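Local structure of ARF-like GTPase (Chlamydomonas reinhardtii, 4M9Q) at residues Gly174-Asp177 with Pro178-Thr182; Thr19-Asn22 with Ser23-Gly26; Ala124-Val127 with Lys128-Leu132. The protein is Arl13B, a small G protein of the ADP-ribosylation factor family with a P-loop NTPase fold, modelled with phosphoaminophosphonic acid-guanylate ester and a magnesium ion. All blocks are in the same frame, centred on the assembly; numbering follows the deposited sequence.

Three local helix contacts sample one small G protein chain at different distances from its ligand. Contact 2 belongs to helix 17-24, and its T19 grips phosphoaminophosphonic acid-guanylate ester directly; the side chain of T19 lies about 7 Å from the magnesium ion. Contact 3 ends helix 123-129, within the beta-alpha-beta unit that leads to the edge strand 139-143; the side chain of V126 is about 13 Å from the ligand. Contact 1 lies on the long helix 157-190. Its centre is 27 Å from that of contact 2 and 30 Å from that of contact 3. The same helix nevertheless reaches contact 2 earlier along its length, where L158 packs on L20, S23 and I24.

Contact 1: Gly174-Asp177 with Pro178-Thr182; sequences GRLD and PRVQT
L176 and V180, one turn apart on helix 157-190, form the buried side of this contact. The amide of V180 donates to L176 O at 2.8 Å, and V180 CG2 lies 3.2 Å from that same L176 O. This methyl stands beside the backbone N because CG1 takes the position anti to it (chi1 171°). The two side chains meet more lightly, L176 CG to V180 CG2 at 4.4 Å, while H73 touches V180 and K106 covers L176. R179 reaches back over this side, its NH2 4.1 Å from L176 CD1.

R175, which pairs with E172, and P178, Q181 and T182 face solvent. P178 has no amide hydrogen to give, so the helix kinks here, with P178 CG 3.4 Å from G174 O. The regular pattern, resumed at V180, continues with Q181 N donating to D177 O at 2.7 Å. The side chains of D177 and Q181 run alongside each other only loosely, Q181 CG 4.1 Å from D177 OD2, which hydrogen-bonds to H73; their carboxylate and amide planes are 12° apart. Proline costs the helix one N-H at this turn, while its carbonyl still takes two donors from T182, amide and hydroxyl.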
loop_
_atom_site.group_PDB
_atom_site.type_symbol
_atom_site.label_atom_id
_atom_site.label_comp_id
_atom_site.label_asym_id
_atom_site.label_seq_id
_atom_site.Cartn_x
_atom_site.Cartn_y
_atom_site.Cartn_z
ATOM N N GLY A 174 -7.703 0.709 18.825
ATOM C CA GLY A 174 -8.030 1.577 19.965
ATOM C C GLY A 174 -7.041 2.712 20.194
ATOM O O GLY A 174 -7.426 3.806 20.610
ATOM N N ARG A 175 -5.771 2.450 19.905
ATOM C CA ARG A 175 -4.719 3.456 20.015
ATOM C C ARG A 175 -4.505 4.169 18.697
ATOM O O ARG A 175 -4.336 5.377 18.657
ATOM C CB ARG A 175 -3.415 2.793 20.460
ATOM C CG ARG A 175 -3.415 2.467 21.949
ATOM C CD ARG A 175 -2.256 1.578 22.371
ATOM N NE ARG A 175 -2.409 0.191 21.913
ATOM C CZ ARG A 175 -1.783 -0.862 22.444
ATOM N NH1 ARG A 175 -0.954 -0.720 23.483
ATOM N NH2 ARG A 175 -1.990 -2.077 21.933
ATOM N N LEU A 176 -4.526 3.405 17.615
ATOM C CA LEU A 176 -4.201 3.914 16.291
ATOM C C LEU A 176 -5.210 4.927 15.722
ATOM O O LEU A 176 -4.826 5.937 15.103
ATOM C CB LEU A 176 -4.093 2.731 15.332
ATOM C CG LEU A 176 -3.322 2.923 14.038
ATOM C CD1 LEU A 176 -2.032 3.695 14.264
ATOM C CD2 LEU A 176 -3.025 1.553 13.465
ATOM N N ASP A 177 -6.500 4.649 15.899
ATOM C CA ASP A 177 -7.514 5.430 15.201
ATOM C C ASP A 177 -7.564 6.866 15.709
ATOM O O ASP A 177 -7.532 7.806 14.910
ATOM C CB ASP A 177 -8.878 4.758 15.261
ATOM C CG ASP A 177 -9.894 5.487 14.437
ATOM O OD1 ASP A 177 -10.949 5.907 14.990
ATOM O OD2 ASP A 177 -9.611 5.665 13.237
ATOM N N PRO A 178 -7.632 7.052 17.042
ATOM C CA PRO A 178 -7.580 8.416 17.600
ATOM C C PRO A 178 -6.370 9.205 17.130
ATOM O O PRO A 178 -6.518 10.357 16.728
ATOM C CB PRO A 178 -7.486 8.190 19.103
ATOM C CG PRO A 178 -8.071 6.842 19.344
ATOM C CD PRO A 178 -7.793 6.031 18.103
ATOM N N ARG A 179 -5.201 8.570 17.136
ATOM C CA ARG A 179 -4.006 9.174 16.595
ATOM C C ARG A 179 -4.229 9.542 15.129
ATOM O O ARG A 179 -3.928 10.652 14.732
ATOM C CB ARG A 179 -2.800 8.237 16.745
ATOM C CG ARG A 179 -1.642 8.582 15.803
ATOM C CD ARG A 179 -0.293 8.205 16.378
ATOM N NE ARG A 179 0.253 7.001 15.760
ATOM C CZ ARG A 179 0.977 6.972 14.643
ATOM N NH1 ARG A 179 1.246 8.075 13.936
ATOM N NH2 ARG A 179 1.428 5.811 14.226
ATOM N N VAL A 180 -4.762 8.634 14.326
ATOM C CA VAL A 180 -4.969 8.969 12.922
ATOM C C VAL A 180 -5.918 10.151 12.822
ATOM O O VAL A 180 -5.628 11.129 12.139
ATOM C CB VAL A 180 -5.476 7.778 12.075
ATOM C CG1 VAL A 180 -5.891 8.242 10.671
ATOM C CG2 VAL A 180 -4.404 6.694 12.044
ATOM N N GLN A 181 -7.037 10.073 13.520
ATOM C CA GLN A 181 -8.044 11.136 13.430
ATOM C C GLN A 181 -7.470 12.461 13.839
ATOM O O GLN A 181 -7.680 13.456 13.173
ATOM C CB GLN A 181 -9.296 10.780 14.262
ATOM C CG GLN A 181 -10.172 9.720 13.583
ATOM C CD GLN A 181 -10.667 10.161 12.202
ATOM O OE1 GLN A 181 -10.070 9.845 11.172
ATOM N NE2 GLN A 181 -11.751 10.922 12.181
ATOM N N THR A 182 -6.712 12.459 14.923
ATOM C CA THR A 182 -6.125 13.693 15.446
ATOM C C THR A 182 -5.050 14.230 14.510
ATOM O O THR A 182 -5.087 15.411 14.160
ATOM C CB THR A 182 -5.499 13.474 16.841
ATOM O OG1 THR A 182 -6.411 12.731 17.664
ATOM C CG2 THR A 182 -5.188 14.808 17.517
#

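Contact 2: Thr19-Asn22 with Ser23-Gly26; sequences TLLN and SIQG. With GNP (phosphoaminophosphonic acid-guanylate ester), chain D.
T19 touches the ligand with two donors while its carbonyl anchors S23 in the next turn. Both T19 N, at 2.8 Å, and T19 OG1, at 2.7 Å, donate to the same oxygen, O2A, of phosphoaminophosphonic acid-guanylate ester. The hydroxyl stands beside the backbone N (chi1 -50°), which brings the two donors together on that oxygen and leaves T19 CG2 4.0 Å from ligand C8, next to the base.

One turn on, S23 N donates to T19 O at 2.9 Å, and S23 OG passes its own hydrogen bond to the carbonyl of A146. The helix then closes with I24 N on L20 O and a longer bond from Q25 N to L21 O.

I24 packs against both leucines of the preceding turn: its CD1 lies 4.1 Å from L20 CD2, and its CG2 lies 3.9 Å from L21 CD1. Beyond this layer the helix packs on strands 38-45 and 48-55 through L21 and on strand 38-45 through I24, and on helix 157-190 through L158. As in P-loop NTPases, helix 17-24 follows the P-loop (Walker A) sequence, whose G16, K17 and T18 also bond the ligand; T19 comes just after it. The chemistry implies a phosphate oxygen gripped by backbone and side chain of one residue, its negative charge probably stabilised further by the nearby helix start.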
loop_
_atom_site.group_PDB
_atom_site.type_symbol
_atom_site.label_atom_id
_atom_site.label_comp_id
_atom_site.label_asym_id
_atom_site.label_seq_id
_atom_site.Cartn_x
_atom_site.Cartn_y
_atom_site.Cartn_z
ATOM N N THR A 19 -3.572 -2.267 -10.917
ATOM C CA THR A 19 -4.076 -3.599 -11.287
ATOM C C THR A 19 -4.466 -4.382 -10.031
ATOM O O THR A 19 -5.451 -5.083 -9.987
ATOM C CB THR A 19 -3.024 -4.366 -12.086
ATOM O OG1 THR A 19 -2.536 -3.529 -13.159
ATOM C CG2 THR A 19 -3.597 -5.691 -12.688
ATOM N N LEU A 20 -3.685 -4.222 -8.982
ATOM C CA LEU A 20 -3.952 -4.917 -7.740
ATOM C C LEU A 20 -5.237 -4.393 -7.114
ATOM O O LEU A 20 -6.113 -5.139 -6.702
ATOM C CB LEU A 20 -2.768 -4.764 -6.813
ATOM C CG LEU A 20 -2.848 -5.606 -5.552
ATOM C CD1 LEU A 20 -1.434 -6.068 -5.193
ATOM C CD2 LEU A 20 -3.516 -4.787 -4.456
ATOM N N LEU A 21 -5.411 -3.097 -7.142
ATOM C CA LEU A 21 -6.643 -2.537 -6.635
ATOM C C LEU A 21 -7.856 -3.025 -7.382
ATOM O O LEU A 21 -8.824 -3.410 -6.758
ATOM C CB LEU A 21 -6.613 -1.031 -6.720
ATOM C CG LEU A 21 -7.790 -0.410 -5.979
ATOM C CD1 LEU A 21 -7.886 -1.081 -4.594
ATOM C CD2 LEU A 21 -7.663 1.099 -5.916
ATOM N N ASN A 22 -7.823 -2.985 -8.711
ATOM C CA ASN A 22 -8.875 -3.570 -9.520
ATOM C C ASN A 22 -9.123 -5.010 -9.118
ATOM O O ASN A 22 -10.236 -5.365 -8.804
ATOM C CB ASN A 22 -8.576 -3.495 -11.036
ATOM C CG ASN A 22 -8.555 -2.056 -11.563
ATOM O OD1 ASN A 22 -9.119 -1.125 -10.942
ATOM N ND2 ASN A 22 -7.879 -1.852 -12.683
ATOM N N SER A 23 -8.093 -5.835 -9.072
ATOM C CA SER A 23 -8.287 -7.261 -8.822
ATOM C C SER A 23 -8.810 -7.540 -7.435
ATOM O O SER A 23 -9.482 -8.529 -7.208
ATOM C CB SER A 23 -6.978 -8.013 -9.043
ATOM O OG SER A 23 -6.679 -8.020 -10.441
ATOM N N ILE A 24 -8.486 -6.670 -6.494
ATOM C CA ILE A 24 -8.933 -6.875 -5.120
ATOM C C ILE A 24 -10.424 -6.588 -4.993
ATOM O O ILE A 24 -11.093 -7.196 -4.151
ATOM C CB ILE A 24 -8.088 -6.070 -4.133
ATOM C CG1 ILE A 24 -7.785 -6.855 -2.897
ATOM C CG2 ILE A 24 -8.752 -4.792 -3.739
ATOM C CD1 ILE A 24 -6.579 -6.280 -2.187
ATOM N N GLN A 25 -10.905 -5.680 -5.850
ATOM C CA GLN A 25 -12.322 -5.341 -6.005
ATOM C C GLN A 25 -13.059 -6.260 -7.010
ATOM O O GLN A 25 -14.104 -5.888 -7.535
ATOM C CB GLN A 25 -12.453 -3.882 -6.497
ATOM C CG GLN A 25 -12.668 -2.811 -5.436
ATOM C CD GLN A 25 -14.089 -2.257 -5.392
ATOM O OE1 GLN A 25 -14.764 -2.094 -6.433
ATOM N NE2 GLN A 25 -14.559 -1.956 -4.178
ATOM N N GLY A 26 -12.508 -7.433 -7.312
ATOM C CA GLY A 26 -13.197 -8.421 -8.142
ATOM C C GLY A 26 -13.071 -8.231 -9.623
ATOM O O GLY A 26 -12.989 -9.210 -10.345
HETATM P PG GNP D . 1.710 3.723 -11.665
HETATM O O1G GNP D . 0.120 4.004 -11.793
HETATM O O2G GNP D . 2.182 3.783 -10.171
HETATM O O3G GNP D . 2.415 4.685 -12.639
HETATM N N3B GNP D . 1.946 2.093 -12.083
HETATM P PB GNP D . 1.012 0.932 -11.287
HETATM O O1B GNP D . -0.479 1.454 -10.951
HETATM O O2B GNP D . 1.790 0.532 -10.064
HETATM O O3A GNP D . 1.039 -0.252 -12.346
HETATM P PA GNP D . -0.191 -0.931 -13.090
HETATM O O1A GNP D . -0.600 0.143 -14.022
HETATM O O2A GNP D . -1.096 -1.488 -12.048
HETATM O "O5'" GNP D . 0.604 -2.109 -13.819
HETATM C "C5'" GNP D . 1.799 -1.797 -14.575
HETATM C "C4'" GNP D . 2.005 -2.831 -15.713
HETATM O "O4'" GNP D . 2.210 -4.100 -15.073
HETATM C "C3'" GNP D . 0.769 -3.077 -16.564
HETATM O "O3'" GNP D . 1.079 -3.647 -17.835
HETATM C "C2'" GNP D . 0.062 -4.185 -15.860
HETATM O "O2'" GNP D . -0.776 -4.959 -16.666
HETATM C "C1'" GNP D . 1.225 -5.039 -15.462
HETATM N N9 GNP D . 0.983 -5.982 -14.366
HETATM C C8 GNP D . 0.416 -5.672 -13.202
HETATM N N7 GNP D . 0.401 -6.735 -12.386
HETATM C C5 GNP D . 0.952 -7.758 -13.049
HETATM C C6 GNP D . 1.199 -9.173 -12.723
HETATM O O6 GNP D . 0.868 -9.662 -11.626
HETATM N N1 GNP D . 1.802 -9.902 -13.637
HETATM C C2 GNP D . 2.185 -9.402 -14.853
HETATM N N2 GNP D . 2.771 -10.252 -15.700
HETATM N N3 GNP D . 1.993 -8.112 -15.234
HETATM C C4 GNP D . 1.345 -7.265 -14.365
#

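Contact 3: Ala124-Val127 with Lys128-Leu132; sequences AEVV and KGLGL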
loop_
_atom_site.group_PDB
_atom_site.type_symbol
_atom_site.label_atom_id
_atom_site.label_comp_id
_atom_site.label_asym_id
_atom_site.label_seq_id
_atom_site.Cartn_x
_atom_site.Cartn_y
_atom_site.Cartn_z
ATOM N N ALA A 124 11.560 -14.033 0.567
ATOM C CA ALA A 124 12.873 -13.858 1.154
ATOM C C ALA A 124 13.649 -12.805 0.396
ATOM O O ALA A 124 13.958 -11.780 0.987
ATOM C CB ALA A 124 13.618 -15.180 1.204
ATOM N N GLU A 125 13.918 -13.023 -0.901
ATOM C CA GLU A 125 14.654 -12.052 -1.731
ATOM C C GLU A 125 14.116 -10.634 -1.551
ATOM O O GLU A 125 14.862 -9.702 -1.406
ATOM C CB GLU A 125 14.570 -12.401 -3.223
ATOM C CG GLU A 125 15.648 -13.309 -3.773
ATOM C CD GLU A 125 15.749 -13.216 -5.303
ATOM O OE1 GLU A 125 15.840 -12.072 -5.834
ATOM O OE2 GLU A 125 15.755 -14.296 -5.963
ATOM N N VAL A 126 12.813 -10.463 -1.586
ATOM C CA VAL A 126 12.237 -9.115 -1.478
ATOM C C VAL A 126 12.456 -8.503 -0.076
ATOM O O VAL A 126 12.651 -7.310 0.076
ATOM C CB VAL A 126 10.743 -9.129 -1.874
ATOM C CG1 VAL A 126 10.038 -7.856 -1.487
ATOM C CG2 VAL A 126 10.594 -9.376 -3.356
ATOM N N VAL A 127 12.487 -9.319 0.947
ATOM C CA VAL A 127 12.887 -8.841 2.271
ATOM C C VAL A 127 14.288 -8.236 2.295
ATOM O O VAL A 127 14.470 -7.123 2.816
ATOM C CB VAL A 127 12.825 -9.972 3.324
ATOM C CG1 VAL A 127 13.620 -9.614 4.591
ATOM C CG2 VAL A 127 11.374 -10.280 3.657
ATOM N N LYS A 128 15.261 -8.961 1.730
ATOM C CA LYS A 128 16.611 -8.431 1.549
ATOM C C LYS A 128 16.547 -7.177 0.706
ATOM O O LYS A 128 17.056 -6.150 1.112
ATOM C CB LYS A 128 17.588 -9.448 0.902
ATOM C CG LYS A 128 18.681 -9.910 1.858
ATOM C CD LYS A 128 19.923 -10.494 1.173
ATOM C CE LYS A 128 20.787 -11.281 2.181
ATOM N NZ LYS A 128 21.969 -11.989 1.594
ATOM N N GLY A 129 15.908 -7.269 -0.457
ATOM C CA GLY A 129 15.944 -6.196 -1.438
ATOM C C GLY A 129 15.373 -4.903 -0.892
ATOM O O GLY A 129 15.864 -3.840 -1.209
ATOM N N LEU A 130 14.328 -4.987 -0.068
ATOM C CA LEU A 130 13.720 -3.774 0.504
ATOM C C LEU A 130 14.337 -3.398 1.837
ATOM O O LEU A 130 13.921 -2.398 2.464
ATOM C CB LEU A 130 12.213 -3.897 0.650
ATOM C CG LEU A 130 11.415 -3.884 -0.638
ATOM C CD1 LEU A 130 9.946 -3.964 -0.266
ATOM C CD2 LEU A 130 11.672 -2.647 -1.456
ATOM N N GLY A 131 15.354 -4.155 2.244
ATOM C CA GLY A 131 16.119 -3.816 3.460
ATOM C C GLY A 131 15.210 -3.737 4.678
ATOM O O GLY A 131 15.259 -2.784 5.460
ATOM N N LEU A 132 14.373 -4.757 4.801
ATOM C CA LEU A 132 13.325 -4.794 5.784
ATOM C C LEU A 132 13.841 -5.408 7.064
ATOM O O LEU A 132 13.190 -5.336 8.102
ATOM C CB LEU A 132 12.106 -5.592 5.263
ATOM C CG LEU A 132 11.272 -5.032 4.090
ATOM C CD1 LEU A 132 10.229 -6.071 3.698
ATOM C CD2 LEU A 132 10.597 -3.708 4.399
#
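A Schellman motif closes helix 123-129, the helical member of the beta-alpha-beta unit between strands 108-113 and 139-143. The regular part of the helix ends with three successive backbone bonds, K128 N to A124 O, G129 N to E125 O and L130 N to V126 O, the last at 2.9 Å. Then the pattern changes. L132 N reaches back five residues to V127 O at 3.1 Å, with an N-H...O angle of 174°, and G131 N donates to K128 O at 2.9 Å. G131 is the first residue to leave the helical conformation, with a phi of 58° that is readily adopted by a residue without a side chain.

Two pairs of apolar side chains accompany the turn. V126 and L130 lie alongside each other and point the same way, V126 CG1 to L130 CD1 at 4.1 Å. The L130 chain starts beside its backbone N (chi1 -71°) and continues extended, which carries CD1 along the valine; its CB meanwhile sits 3.5 Å from V126 O. The second pair is V127 and L132, with V127 CG1 to L132 CB at 4.3 Å and L132 CD1 to V127 CA at 4.1 Å. The backbone bond from L132 and this apolar approach therefore bring the same two residues together.

V126, L130 and L132 are buried. I110 of strand 108-113 and M94 of helix 87-99 touch L130 and L132 alike, while V127 and L132 meet V141 of strand 139-143. K128, by contrast, extends its chain on the exposed side of the helix. A helix stopped by a positive-phi glycine, with an apolar contact between residues on either side of the glycine, is the classic C-terminal Schellman cap, here turning the chain toward the edge strand of a P-loop NTPase sheet.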